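Local coordinates for protein diaminopimelate decarboxylase (Helicobacter pylori, PDB 2QGH) that probably catalyses the pyridoxal phosphate-dependent decarboxylation of meso-diaminopimelate to L-lysine, the final step of bacterial lysine biosynthesis, at residues Leu65-Asn70 against Gly376-Ser381; Val285-Glu290 against Ile372-Ala377; Thr138-Ala143 against Ser194-Pro199. All blocks are in the same frame, centred on the assembly; numbering follows the deposited sequence.

In the fold
Contacts 1 and 2 lie side by side close to the centre of the folded chain, their centres 9 Å apart. Both use G376 and A377, in the loop that follows strand 369-372, and V285 touches A67 and N68 where they meet. Together they join the alpha/beta barrel to the mixed beta sheet beside the cofactor. Contact 3 belongs to the barrel alone, its centre 32 Å from that of contact 1 and 40 Å from that of contact 2. Along the chain it is nested inside the long loop closed by contact 1 and is complete before contact 2 begins. The active site thus draws on segments far apart in sequence, whereas contact 3 joins neighbouring elements of the barrel.

Contact 1 (Leu65-Asn70 against Gly376-Ser381); sequences LKANSN and GAYGSS. With LYS (lysine), chain C; PLP (pyridoxal-5'-phosphate), chain B.
The ring of Y378 is held between protein and ligand. Over one face lies CA of A67, 3.9 Å from the centroid of the Y378 ring in a CH-pi contact; CB of the bound lysine sits 3.5 Å above the plane of the opposite face, over its centre. At the ring's edge, OH of Y378 donates to O1P of pyridoxal-5'-phosphate across 2.7 Å. This is the active site of a fold-type III enzyme, where the loop after barrel strand 59-64 meets the loop after strand 369-372. K66 runs alongside the tyrosine, then bends at chi3 (63°) and chi4 (62°), and its NZ forms a salt bridge with D85. CD of K66 passes 3.5 Å from NZ of the bound lysine, and that NZ is 1.3 Å from C4A of the cofactor, consistent with an external aldimine. Small A67 lets the backbones come close: its O accepts from N of Y378 at 2.8 Å and from a water that also binds N of G379 and N of S381. The short side chain of S381 gives its hydroxyl to O of K66. N68 finishes the join, ND2 donating to O of G376 at 3.0 Å, that oxygen 3° out of the amide plane.

Contact 2 (Val285-Glu290 against Ile372-Ala377); sequences VAESGE and IEKVGA
The carbonyl oxygen of A286 takes two backbone N-H groups. N of G289 closes a type I turn on it, and N of G376 reaches the same A286 O at 3.0 Å, in the carbonyl plane and on a lone pair. CA of K374 adds a weaker C-H contact to it. The second cross-bond, from N of V375 to O of G289, is also 3.0 Å long, but its donor stands 41° above the carbonyl plane. Glycine suits both G289 and G376: with no side chain on either, their CA atoms approach to 3.8 Å, and CA of G376 can rest 3.4 Å from O of V285. K374, in a left-handed conformation (phi 48°, psi 48°), turns the chain between E373 and V375. Branched V375 fits its CG2 against CA of E290 at 3.4 Å, and CG2 of V285 packs on CB of A377 at 3.7 Å. E290 and E373 extend side by side, OE1 of E290 lying 4.4 Å from OE2 of E373. R329 probably eases this gathering of negative charge, since it forms a salt bridge with E290 and a long, weak ion pair with E373. A water links OE1 of E290 to N of K374. The whole is a turn entering strand 289-299 tied to the loop leaving its antiparallel partner 369-372, in the mixed beta sheet beside the barrel.

Contact 3 (Thr138-Ala143 against Ser194-Pro199); sequences TIETIA and SAFLEP
In the alpha/beta barrel, helix 133-146 packs on the turn that leads from helix 181-193 into strand 197-203, with E140 and A143 meeting S194, F196 and L197. The turn is an ST turn: OG of S194 accepts from N of F196, two residues on, at 3.1 Å and with a nearly straight N-H...O angle of 161°. The same serine hydroxyl donates to OE1 of E140. The modelled separation of S194 OG and E140 OE1, 2.5 Å, is very short, so its exact length is doubtful. A serine probably fits here because one small hydroxyl can accept within its own turn and still reach the helix.

E140 suits its place by being long and two-natured. With CG anti to the backbone N (chi1 -171°) and an extended chain beyond it, it lays its methylenes along the turn before its carboxylate arrives at the serine. CB of E140 meets CD1 of L197 at 4.0 Å, while CG of E140 is 4.1 Å from CB of F196. The carboxylate ends up beside the F196 ring, OE1 near the ring plane at its edge, the two planes turned 56° apart.

One helical turn on, A143 is small enough for the chain to come close: its CB points at the turn and lies 3.6 Å from O of F196. CG2 of I139 touches CD2 of L197 at 4.2 Å, the two side chains crossing at about a right angle, and so gives the contact an apolar inner side.

Around this seam, I139 and A143 also rest on A150 of strand 150-155, the barrel neighbour of strand 197-203; L197 leans on A191 and E140 on W190, both of helix 181-193, and I139 touches I117 of helix 114-122.

Contact 1 (Leu65-Asn70 against Gly376-Ser381)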
ATOM      1  N   LEU A  65       1.969 -10.570  14.257  1.00 19.74           N
ATOM      2  CA  LEU A  65       2.913 -10.456  13.142  1.00 18.83           C
ATOM      3  C   LEU A  65       2.611  -9.347  12.143  1.00 17.73           C
ATOM      4  O   LEU A  65       3.525  -8.718  11.611  1.00 17.77           O
ATOM      5  CB  LEU A  65       3.041 -11.800  12.412  1.00 17.21           C
ATOM      6  CG  LEU A  65       4.022 -12.818  13.021  1.00 18.76           C
ATOM      7  CD1 LEU A  65       3.647 -13.105  14.466  1.00 17.05           C
ATOM      8  CD2 LEU A  65       4.020 -14.107  12.199  1.00 16.55           C
ATOM      9  N   LYS A  66       1.332  -9.110  11.889  1.00 17.58           N
ATOM     10  CA  LYS A  66       0.925  -8.055  10.972  1.00 17.16           C
ATOM     11  C   LYS A  66       1.688  -6.758  11.252  1.00 17.94           C
ATOM     12  O   LYS A  66       1.940  -5.978  10.339  1.00 19.31           O
ATOM     13  CB  LYS A  66      -0.575  -7.812  11.106  1.00 20.69           C
ATOM     14  CG  LYS A  66      -1.010  -7.454  12.521  1.00 21.02           C
ATOM     15  CD  LYS A  66      -2.515  -7.363  12.628  1.00 25.24           C
ATOM     16  CE  LYS A  66      -3.160  -8.715  12.340  1.00 29.48           C
ATOM     17  NZ  LYS A  66      -2.740  -9.749  13.327  1.00 32.58           N
ATOM     18  N   ALA A  67       2.060  -6.518  12.509  1.00 17.72           N
ATOM     19  CA  ALA A  67       2.800  -5.299  12.848  1.00 17.17           C
ATOM     20  C   ALA A  67       4.147  -5.290  12.131  1.00 17.96           C
ATOM     21  O   ALA A  67       4.514  -4.312  11.477  1.00 16.63           O
ATOM     22  CB  ALA A  67       3.009  -5.200  14.354  1.00 15.31           C
ATOM     23  N   ASN A  68       4.878  -6.395  12.264  1.00 16.82           N
ATOM     24  CA  ASN A  68       6.181  -6.563  11.635  1.00 15.98           C
ATOM     25  C   ASN A  68       6.530  -8.043  11.724  1.00 15.77           C
ATOM     26  O   ASN A  68       6.672  -8.583  12.816  1.00 15.47           O
ATOM     27  CB  ASN A  68       7.250  -5.736  12.352  1.00 15.74           C
ATOM     28  CG  ASN A  68       8.490  -5.540  11.503  1.00 14.90           C
ATOM     29  OD1 ASN A  68       8.978  -6.480  10.889  1.00 16.91           O
ATOM     30  ND2 ASN A  68       9.003  -4.319  11.465  1.00 16.80           N
ATOM     31  N   SER A  69       6.661  -8.687  10.569  1.00 15.86           N
ATOM     32  CA  SER A  69       6.946 -10.116  10.494  1.00 17.06           C
ATOM     33  C   SER A  69       8.373 -10.473  10.105  1.00 17.29           C
ATOM     34  O   SER A  69       8.638 -11.629   9.755  1.00 17.37           O
ATOM     35  CB  SER A  69       6.005 -10.782   9.488  1.00 15.85           C
ATOM     36  OG  SER A  69       4.661 -10.640   9.886  1.00 20.92           O
ATOM     37  N   ASN A  70       9.289  -9.508  10.152  1.00 15.50           N
ATOM     38  CA  ASN A  70      10.666  -9.805   9.784  1.00 16.86           C
ATOM     39  C   ASN A  70      11.184 -11.025  10.570  1.00 16.93           C
ATOM     40  O   ASN A  70      11.059 -11.106  11.798  1.00 17.08           O
ATOM     41  CB  ASN A  70      11.554  -8.573   9.997  1.00 14.62           C
ATOM     42  CG  ASN A  70      13.021  -8.849   9.705  1.00 14.21           C
ATOM     43  OD1 ASN A  70      13.753  -9.354  10.561  1.00 12.46           O
ATOM     44  ND2 ASN A  70      13.455  -8.529   8.491  1.00  8.47           N
ATOM     45  N   GLY A 376       8.279   1.149  13.279  1.00 16.60           N
ATOM     46  CA  GLY A 376       8.528  -0.280  13.381  1.00 13.63           C
ATOM     47  C   GLY A 376       7.282  -1.137  13.233  1.00 13.62           C
ATOM     48  O   GLY A 376       7.361  -2.344  13.002  1.00 11.17           O
ATOM     49  N   ALA A 377       6.115  -0.517  13.353  1.00 14.19           N
ATOM     50  CA  ALA A 377       4.868  -1.256  13.230  1.00 13.95           C
ATOM     51  C   ALA A 377       4.092  -0.759  12.032  1.00 15.13           C
ATOM     52  O   ALA A 377       3.946   0.446  11.837  1.00 16.18           O
ATOM     53  CB  ALA A 377       4.037  -1.090  14.483  1.00 15.00           C
ATOM     54  N   TYR A 378       3.598  -1.694  11.227  1.00 14.72           N
ATOM     55  CA  TYR A 378       2.822  -1.356  10.044  1.00 14.97           C
ATOM     56  C   TYR A 378       3.594  -0.393   9.170  1.00 14.13           C
ATOM     57  O   TYR A 378       3.021   0.456   8.489  1.00 16.56           O
ATOM     58  CB  TYR A 378       1.475  -0.763  10.461  1.00 15.69           C
ATOM     59  CG  TYR A 378       0.734  -1.679  11.410  1.00 15.77           C
ATOM     60  CD1 TYR A 378       0.261  -2.920  10.982  1.00 16.06           C
ATOM     61  CD2 TYR A 378       0.564  -1.337  12.754  1.00 15.62           C
ATOM     62  CE1 TYR A 378      -0.359  -3.807  11.872  1.00 15.37           C
ATOM     63  CE2 TYR A 378      -0.057  -2.213  13.653  1.00 14.90           C
ATOM     64  CZ  TYR A 378      -0.513  -3.446  13.207  1.00 15.99           C
ATOM     65  OH  TYR A 378      -1.109  -4.324  14.085  1.00 13.37           O
ATOM     66  N   GLY A 379       4.912  -0.538   9.205  1.00 14.76           N
ATOM     67  CA  GLY A 379       5.777   0.285   8.384  1.00 13.79           C
ATOM     68  C   GLY A 379       6.103  -0.523   7.145  1.00 15.30           C
ATOM     69  O   GLY A 379       5.357  -0.505   6.168  1.00 17.44           O
ATOM     70  N   SER A 380       7.196  -1.271   7.183  1.00 14.68           N
ATOM     71  CA  SER A 380       7.575  -2.070   6.030  1.00 16.93           C
ATOM     72  C   SER A 380       6.612  -3.222   5.713  1.00 16.62           C
ATOM     73  O   SER A 380       6.662  -3.782   4.625  1.00 17.24           O
ATOM     74  CB  SER A 380       8.983  -2.628   6.223  1.00 16.73           C
ATOM     75  OG  SER A 380       8.940  -3.824   6.965  1.00 18.55           O
ATOM     76  N   SER A 381       5.736  -3.584   6.645  1.00 18.35           N
ATOM     77  CA  SER A 381       4.802  -4.681   6.386  1.00 17.55           C
ATOM     78  C   SER A 381       3.674  -4.289   5.428  1.00 16.00           C
ATOM     79  O   SER A 381       2.998  -5.153   4.882  1.00 16.67           O
ATOM     80  CB  SER A 381       4.210  -5.211   7.694  1.00 18.88           C
ATOM     81  OG  SER A 381       3.355  -4.261   8.292  1.00 23.73           O
TER
HETATM   82  N   LYS C 407      -2.368  -1.132   9.698  1.00 19.82           N
HETATM   83  CA  LYS C 407      -2.928  -0.291  10.802  1.00 22.77           C
HETATM   84  C   LYS C 407      -1.974   0.857  11.132  1.00 23.07           C
HETATM   85  O   LYS C 407      -1.046   1.077  10.328  1.00 24.45           O
HETATM   86  CB  LYS C 407      -3.174  -1.160  12.048  1.00 20.42           C
HETATM   87  CG  LYS C 407      -4.252  -2.214  11.840  1.00 18.80           C
HETATM   88  CD  LYS C 407      -4.241  -3.284  12.916  1.00 18.36           C
HETATM   89  CE  LYS C 407      -5.357  -4.294  12.656  1.00 19.60           C
HETATM   90  NZ  LYS C 407      -5.342  -5.496  13.556  1.00 20.66           N
HETATM   91  OXT LYS C 407      -2.159   1.520  12.177  1.00 22.80           O
HETATM   92  N1  PLP B 406      -5.044  -9.017  17.315  1.00 17.02           N
HETATM   93  C2  PLP B 406      -5.989  -8.891  16.275  1.00 17.99           C
HETATM   94  C2A PLP B 406      -7.033  -9.918  16.080  1.00 17.22           C
HETATM   95  C3  PLP B 406      -5.885  -7.742  15.394  1.00 19.36           C
HETATM   96  O3  PLP B 406      -6.772  -7.576  14.348  1.00 21.26           O
HETATM   97  C4  PLP B 406      -4.885  -6.789  15.584  1.00 19.36           C
HETATM   98  C4A PLP B 406      -5.048  -5.538  14.795  1.00 18.04           C
HETATM   99  C5  PLP B 406      -3.942  -6.930  16.611  1.00 17.41           C
HETATM  100  C6  PLP B 406      -4.042  -8.057  17.515  1.00 17.69           C
HETATM  101  C5A PLP B 406      -2.709  -6.149  16.775  1.00 18.10           C
HETATM  102  O4P PLP B 406      -3.024  -4.927  17.403  1.00 17.92           O
HETATM  103  P   PLP B 406      -1.998  -3.919  17.678  1.00 17.17           P
HETATM  104  O1P PLP B 406      -0.813  -3.742  16.678  1.00 16.63           O
HETATM  105  O2P PLP B 406      -1.448  -4.346  19.109  1.00 17.77           O
HETATM  106  O3P PLP B 406      -2.763  -2.541  17.722  1.00 17.91           O
HETATM  107  O   HOH W   1       6.479  -2.995   9.804  1.00 12.15           O

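Contact 2 (Val285-Glu290 against Ile372-Ala377)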
ATOM      1  N   VAL A 285       6.702  -3.382  18.633  1.00 19.18           N
ATOM      2  CA  VAL A 285       7.717  -2.982  17.667  1.00 19.60           C
ATOM      3  C   VAL A 285       7.758  -1.542  17.173  1.00 20.55           C
ATOM      4  O   VAL A 285       8.783  -1.105  16.656  1.00 22.16           O
ATOM      5  CB  VAL A 285       7.653  -3.884  16.401  1.00 20.07           C
ATOM      6  CG1 VAL A 285       7.988  -5.307  16.756  1.00 17.59           C
ATOM      7  CG2 VAL A 285       6.262  -3.811  15.781  1.00 17.67           C
ATOM      8  N   ALA A 286       6.664  -0.804  17.308  1.00 21.06           N
ATOM      9  CA  ALA A 286       6.644   0.568  16.820  1.00 22.84           C
ATOM     10  C   ALA A 286       7.937   1.357  17.084  1.00 25.74           C
ATOM     11  O   ALA A 286       8.711   1.627  16.159  1.00 27.14           O
ATOM     12  CB  ALA A 286       5.454   1.313  17.403  1.00 19.09           C
ATOM     13  N   GLU A 287       8.173   1.706  18.344  1.00 27.25           N
ATOM     14  CA  GLU A 287       9.331   2.501  18.731  1.00 27.61           C
ATOM     15  C   GLU A 287      10.712   2.007  18.285  1.00 27.15           C
ATOM     16  O   GLU A 287      11.575   2.823  17.950  1.00 27.34           O
ATOM     17  CB  GLU A 287       9.324   2.715  20.254  1.00 30.04           C
ATOM     18  CG  GLU A 287      10.582   3.404  20.793  1.00 35.59           C
ATOM     19  CD  GLU A 287      10.556   3.635  22.309  1.00 38.41           C
ATOM     20  OE1 GLU A 287      10.208   2.690  23.054  1.00 39.42           O
ATOM     21  OE2 GLU A 287      10.899   4.758  22.752  1.00 37.44           O
ATOM     22  N   SER A 288      10.925   0.695  18.265  1.00 25.20           N
ATOM     23  CA  SER A 288      12.231   0.141  17.890  1.00 23.70           C
ATOM     24  C   SER A 288      12.652   0.378  16.445  1.00 23.50           C
ATOM     25  O   SER A 288      13.827   0.247  16.105  1.00 22.93           O
ATOM     26  CB  SER A 288      12.269  -1.370  18.153  1.00 24.54           C
ATOM     27  OG  SER A 288      11.702  -2.102  17.075  1.00 22.00           O
ATOM     28  N   GLY A 289      11.693   0.713  15.594  1.00 24.99           N
ATOM     29  CA  GLY A 289      12.010   0.921  14.195  1.00 24.20           C
ATOM     30  C   GLY A 289      11.968   2.355  13.719  1.00 23.49           C
ATOM     31  O   GLY A 289      11.086   3.129  14.088  1.00 22.15           O
ATOM     32  N   GLU A 290      12.945   2.708  12.892  1.00 22.24           N
ATOM     33  CA  GLU A 290      13.015   4.044  12.340  1.00 20.84           C
ATOM     34  C   GLU A 290      13.382   4.029  10.865  1.00 18.67           C
ATOM     35  O   GLU A 290      14.150   3.181  10.409  1.00 17.60           O
ATOM     36  CB  GLU A 290      14.000   4.888  13.142  1.00 21.44           C
ATOM     37  CG  GLU A 290      13.424   5.249  14.496  1.00 25.55           C
ATOM     38  CD  GLU A 290      14.269   6.228  15.273  1.00 26.69           C
ATOM     39  OE1 GLU A 290      13.723   6.858  16.209  1.00 24.13           O
ATOM     40  OE2 GLU A 290      15.472   6.360  14.956  1.00 27.54           O
ATOM     41  N   ILE A 372      12.496   9.071  10.456  1.00 23.97           N
ATOM     42  CA  ILE A 372      11.067   9.173  10.719  1.00 24.73           C
ATOM     43  C   ILE A 372      10.884   8.174  11.840  1.00 24.03           C
ATOM     44  O   ILE A 372      11.197   6.996  11.677  1.00 24.66           O
ATOM     45  CB  ILE A 372      10.232   8.748   9.502  1.00 25.60           C
ATOM     46  CG1 ILE A 372      10.529   9.687   8.325  1.00 26.89           C
ATOM     47  CG2 ILE A 372       8.756   8.779   9.848  1.00 22.09           C
ATOM     48  CD1 ILE A 372       9.766   9.344   7.050  1.00 24.67           C
ATOM     49  N   GLU A 373      10.378   8.649  12.973  1.00 24.25           N
ATOM     50  CA  GLU A 373      10.220   7.822  14.171  1.00 23.21           C
ATOM     51  C   GLU A 373       9.019   6.882  14.323  1.00 22.03           C
ATOM     52  O   GLU A 373       7.981   7.048  13.684  1.00 20.00           O
ATOM     53  CB  GLU A 373      10.308   8.736  15.404  1.00 23.87           C
ATOM     54  CG  GLU A 373      11.743   9.122  15.787  1.00 23.75           C
ATOM     55  CD  GLU A 373      11.819  10.248  16.817  1.00 23.85           C
ATOM     56  OE1 GLU A 373      10.992  10.272  17.754  1.00 24.88           O
ATOM     57  OE2 GLU A 373      12.722  11.102  16.695  1.00 21.49           O
ATOM     58  N   LYS A 374       9.195   5.887  15.192  1.00 21.89           N
ATOM     59  CA  LYS A 374       8.166   4.896  15.513  1.00 22.34           C
ATOM     60  C   LYS A 374       7.487   4.273  14.300  1.00 21.27           C
ATOM     61  O   LYS A 374       6.255   4.168  14.254  1.00 20.48           O
ATOM     62  CB  LYS A 374       7.097   5.526  16.418  1.00 24.93           C
ATOM     63  CG  LYS A 374       7.648   6.208  17.652  1.00 23.31           C
ATOM     64  CD  LYS A 374       6.531   6.715  18.540  1.00 26.28           C
ATOM     65  CE  LYS A 374       7.081   7.573  19.676  1.00 25.10           C
ATOM     66  NZ  LYS A 374       8.076   6.824  20.473  1.00 26.87           N
ATOM     67  N   VAL A 375       8.297   3.846  13.336  1.00 20.15           N
ATOM     68  CA  VAL A 375       7.807   3.230  12.109  1.00 17.67           C
ATOM     69  C   VAL A 375       8.054   1.723  12.096  1.00 17.32           C
ATOM     70  O   VAL A 375       8.039   1.097  11.032  1.00 15.53           O
ATOM     71  CB  VAL A 375       8.498   3.833  10.870  1.00 17.43           C
ATOM     72  CG1 VAL A 375       8.237   5.315  10.803  1.00 14.09           C
ATOM     73  CG2 VAL A 375       9.991   3.555  10.927  1.00 16.71           C
ATOM     74  N   GLY A 376       8.279   1.149  13.279  1.00 16.60           N
ATOM     75  CA  GLY A 376       8.528  -0.280  13.381  1.00 13.63           C
ATOM     76  C   GLY A 376       7.282  -1.137  13.233  1.00 13.62           C
ATOM     77  O   GLY A 376       7.361  -2.344  13.002  1.00 11.17           O
ATOM     78  N   ALA A 377       6.115  -0.517  13.353  1.00 14.19           N
ATOM     79  CA  ALA A 377       4.868  -1.256  13.230  1.00 13.95           C
ATOM     80  C   ALA A 377       4.092  -0.759  12.032  1.00 15.13           C
ATOM     81  O   ALA A 377       3.946   0.446  11.837  1.00 16.18           O
ATOM     82  CB  ALA A 377       4.037  -1.090  14.483  1.00 15.00           C
TER
HETATM   83  O   HOH W   2      11.496   5.203  17.188  1.00 26.58           O

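Contact 3 (Thr138-Ala143 against Ser194-Pro199)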
ATOM      1  N   THR A 138     -16.971 -24.881   8.193  1.00 23.23           N
ATOM      2  CA  THR A 138     -15.938 -25.193   7.222  1.00 22.89           C
ATOM      3  C   THR A 138     -14.787 -25.904   7.915  1.00 23.41           C
ATOM      4  O   THR A 138     -14.277 -26.913   7.422  1.00 25.68           O
ATOM      5  CB  THR A 138     -15.429 -23.916   6.547  1.00 22.84           C
ATOM      6  OG1 THR A 138     -16.534 -23.243   5.935  1.00 23.23           O
ATOM      7  CG2 THR A 138     -14.400 -24.245   5.484  1.00 22.21           C
ATOM      8  N   ILE A 139     -14.386 -25.377   9.065  1.00 22.19           N
ATOM      9  CA  ILE A 139     -13.303 -25.967   9.836  1.00 21.46           C
ATOM     10  C   ILE A 139     -13.686 -27.385  10.264  1.00 22.94           C
ATOM     11  O   ILE A 139     -12.870 -28.312  10.193  1.00 23.11           O
ATOM     12  CB  ILE A 139     -13.006 -25.125  11.090  1.00 20.45           C
ATOM     13  CG1 ILE A 139     -12.535 -23.728  10.676  1.00 21.20           C
ATOM     14  CG2 ILE A 139     -11.953 -25.814  11.947  1.00 20.05           C
ATOM     15  CD1 ILE A 139     -12.404 -22.742  11.837  1.00 20.29           C
ATOM     16  N   GLU A 140     -14.931 -27.549  10.701  1.00 22.53           N
ATOM     17  CA  GLU A 140     -15.413 -28.850  11.138  1.00 24.98           C
ATOM     18  C   GLU A 140     -15.279 -29.893  10.044  1.00 26.37           C
ATOM     19  O   GLU A 140     -14.800 -31.005  10.285  1.00 28.87           O
ATOM     20  CB  GLU A 140     -16.879 -28.778  11.557  1.00 24.48           C
ATOM     21  CG  GLU A 140     -17.354 -30.055  12.221  1.00 29.35           C
ATOM     22  CD  GLU A 140     -18.845 -30.085  12.420  1.00 33.22           C
ATOM     23  OE1 GLU A 140     -19.327 -30.891  13.245  1.00 34.50           O
ATOM     24  OE2 GLU A 140     -19.539 -29.305  11.740  1.00 37.01           O
ATOM     25  N   THR A 141     -15.719 -29.540   8.842  1.00 26.16           N
ATOM     26  CA  THR A 141     -15.646 -30.459   7.717  1.00 25.64           C
ATOM     27  C   THR A 141     -14.207 -30.875   7.431  1.00 25.01           C
ATOM     28  O   THR A 141     -13.935 -32.039   7.129  1.00 23.88           O
ATOM     29  CB  THR A 141     -16.239 -29.818   6.446  1.00 25.58           C
ATOM     30  OG1 THR A 141     -17.624 -29.532   6.662  1.00 27.03           O
ATOM     31  CG2 THR A 141     -16.100 -30.754   5.257  1.00 26.27           C
ATOM     32  N   ILE A 142     -13.284 -29.921   7.521  1.00 24.77           N
ATOM     33  CA  ILE A 142     -11.885 -30.211   7.247  1.00 24.19           C
ATOM     34  C   ILE A 142     -11.265 -31.016   8.383  1.00 25.21           C
ATOM     35  O   ILE A 142     -10.498 -31.943   8.144  1.00 26.09           O
ATOM     36  CB  ILE A 142     -11.078 -28.908   7.013  1.00 22.97           C
ATOM     37  CG1 ILE A 142     -11.602 -28.195   5.756  1.00 22.05           C
ATOM     38  CG2 ILE A 142      -9.591 -29.230   6.845  1.00 23.68           C
ATOM     39  CD1 ILE A 142     -10.881 -26.904   5.424  1.00 17.68           C
ATOM     40  N   ALA A 143     -11.610 -30.672   9.618  1.00 25.47           N
ATOM     41  CA  ALA A 143     -11.076 -31.383  10.771  1.00 25.48           C
ATOM     42  C   ALA A 143     -11.544 -32.834  10.713  1.00 24.97           C
ATOM     43  O   ALA A 143     -10.784 -33.769  10.984  1.00 21.05           O
ATOM     44  CB  ALA A 143     -11.557 -30.729  12.056  1.00 24.85           C
ATOM     45  N   SER A 194     -20.314 -30.946  18.304  1.00 29.27           N
ATOM     46  CA  SER A 194     -19.464 -31.527  17.276  1.00 28.38           C
ATOM     47  C   SER A 194     -18.330 -32.344  17.874  1.00 27.20           C
ATOM     48  O   SER A 194     -17.777 -31.992  18.911  1.00 28.20           O
ATOM     49  CB  SER A 194     -18.892 -30.430  16.378  1.00 27.48           C
ATOM     50  OG  SER A 194     -18.050 -30.993  15.387  1.00 28.96           O
ATOM     51  N   ALA A 195     -17.989 -33.437  17.203  1.00 26.49           N
ATOM     52  CA  ALA A 195     -16.924 -34.320  17.652  1.00 25.64           C
ATOM     53  C   ALA A 195     -15.605 -33.866  17.042  1.00 26.58           C
ATOM     54  O   ALA A 195     -14.534 -34.400  17.360  1.00 26.62           O
ATOM     55  CB  ALA A 195     -17.232 -35.754  17.227  1.00 22.02           C
ATOM     56  N   PHE A 196     -15.683 -32.866  16.167  1.00 26.81           N
ATOM     57  CA  PHE A 196     -14.489 -32.374  15.502  1.00 26.82           C
ATOM     58  C   PHE A 196     -14.119 -30.942  15.848  1.00 26.64           C
ATOM     59  O   PHE A 196     -13.249 -30.345  15.216  1.00 28.21           O
ATOM     60  CB  PHE A 196     -14.650 -32.553  13.993  1.00 26.99           C
ATOM     61  CG  PHE A 196     -15.090 -33.932  13.612  1.00 27.28           C
ATOM     62  CD1 PHE A 196     -16.445 -34.241  13.518  1.00 26.78           C
ATOM     63  CD2 PHE A 196     -14.152 -34.944  13.422  1.00 27.03           C
ATOM     64  CE1 PHE A 196     -16.863 -35.543  13.241  1.00 28.16           C
ATOM     65  CE2 PHE A 196     -14.557 -36.249  13.147  1.00 27.26           C
ATOM     66  CZ  PHE A 196     -15.914 -36.550  13.055  1.00 27.59           C
ATOM     67  N   LEU A 197     -14.777 -30.399  16.861  1.00 25.98           N
ATOM     68  CA  LEU A 197     -14.495 -29.050  17.311  1.00 27.38           C
ATOM     69  C   LEU A 197     -14.370 -29.098  18.818  1.00 27.01           C
ATOM     70  O   LEU A 197     -15.016 -29.907  19.469  1.00 29.02           O
ATOM     71  CB  LEU A 197     -15.621 -28.093  16.915  1.00 27.16           C
ATOM     72  CG  LEU A 197     -15.861 -27.920  15.413  1.00 27.90           C
ATOM     73  CD1 LEU A 197     -17.072 -27.026  15.196  1.00 27.33           C
ATOM     74  CD2 LEU A 197     -14.627 -27.331  14.755  1.00 25.94           C
ATOM     75  N   GLU A 198     -13.528 -28.236  19.365  1.00 28.06           N
ATOM     76  CA  GLU A 198     -13.321 -28.169  20.802  1.00 25.99           C
ATOM     77  C   GLU A 198     -13.156 -26.703  21.186  1.00 24.63           C
ATOM     78  O   GLU A 198     -12.056 -26.153  21.122  1.00 24.51           O
ATOM     79  CB  GLU A 198     -12.076 -28.975  21.186  1.00 26.91           C
ATOM     80  CG  GLU A 198     -11.681 -28.886  22.655  1.00 32.37           C
ATOM     81  CD  GLU A 198     -10.478 -29.761  22.993  1.00 36.72           C
ATOM     82  OE1 GLU A 198      -9.480 -29.732  22.239  1.00 40.74           O
ATOM     83  OE2 GLU A 198     -10.524 -30.478  24.019  1.00 40.73           O
ATOM     84  N   PRO A 199     -14.260 -26.044  21.579  1.00 23.32           N
ATOM     85  CA  PRO A 199     -14.196 -24.632  21.967  1.00 22.52           C
ATOM     86  C   PRO A 199     -13.405 -24.494  23.259  1.00 23.06           C
ATOM     87  O   PRO A 199     -13.800 -25.031  24.292  1.00 25.06           O
ATOM     88  CB  PRO A 199     -15.667 -24.254  22.131  1.00 22.42           C
ATOM     89  CG  PRO A 199     -16.276 -25.527  22.635  1.00 21.00           C
ATOM     90  CD  PRO A 199     -15.625 -26.575  21.752  1.00 21.82           C
TER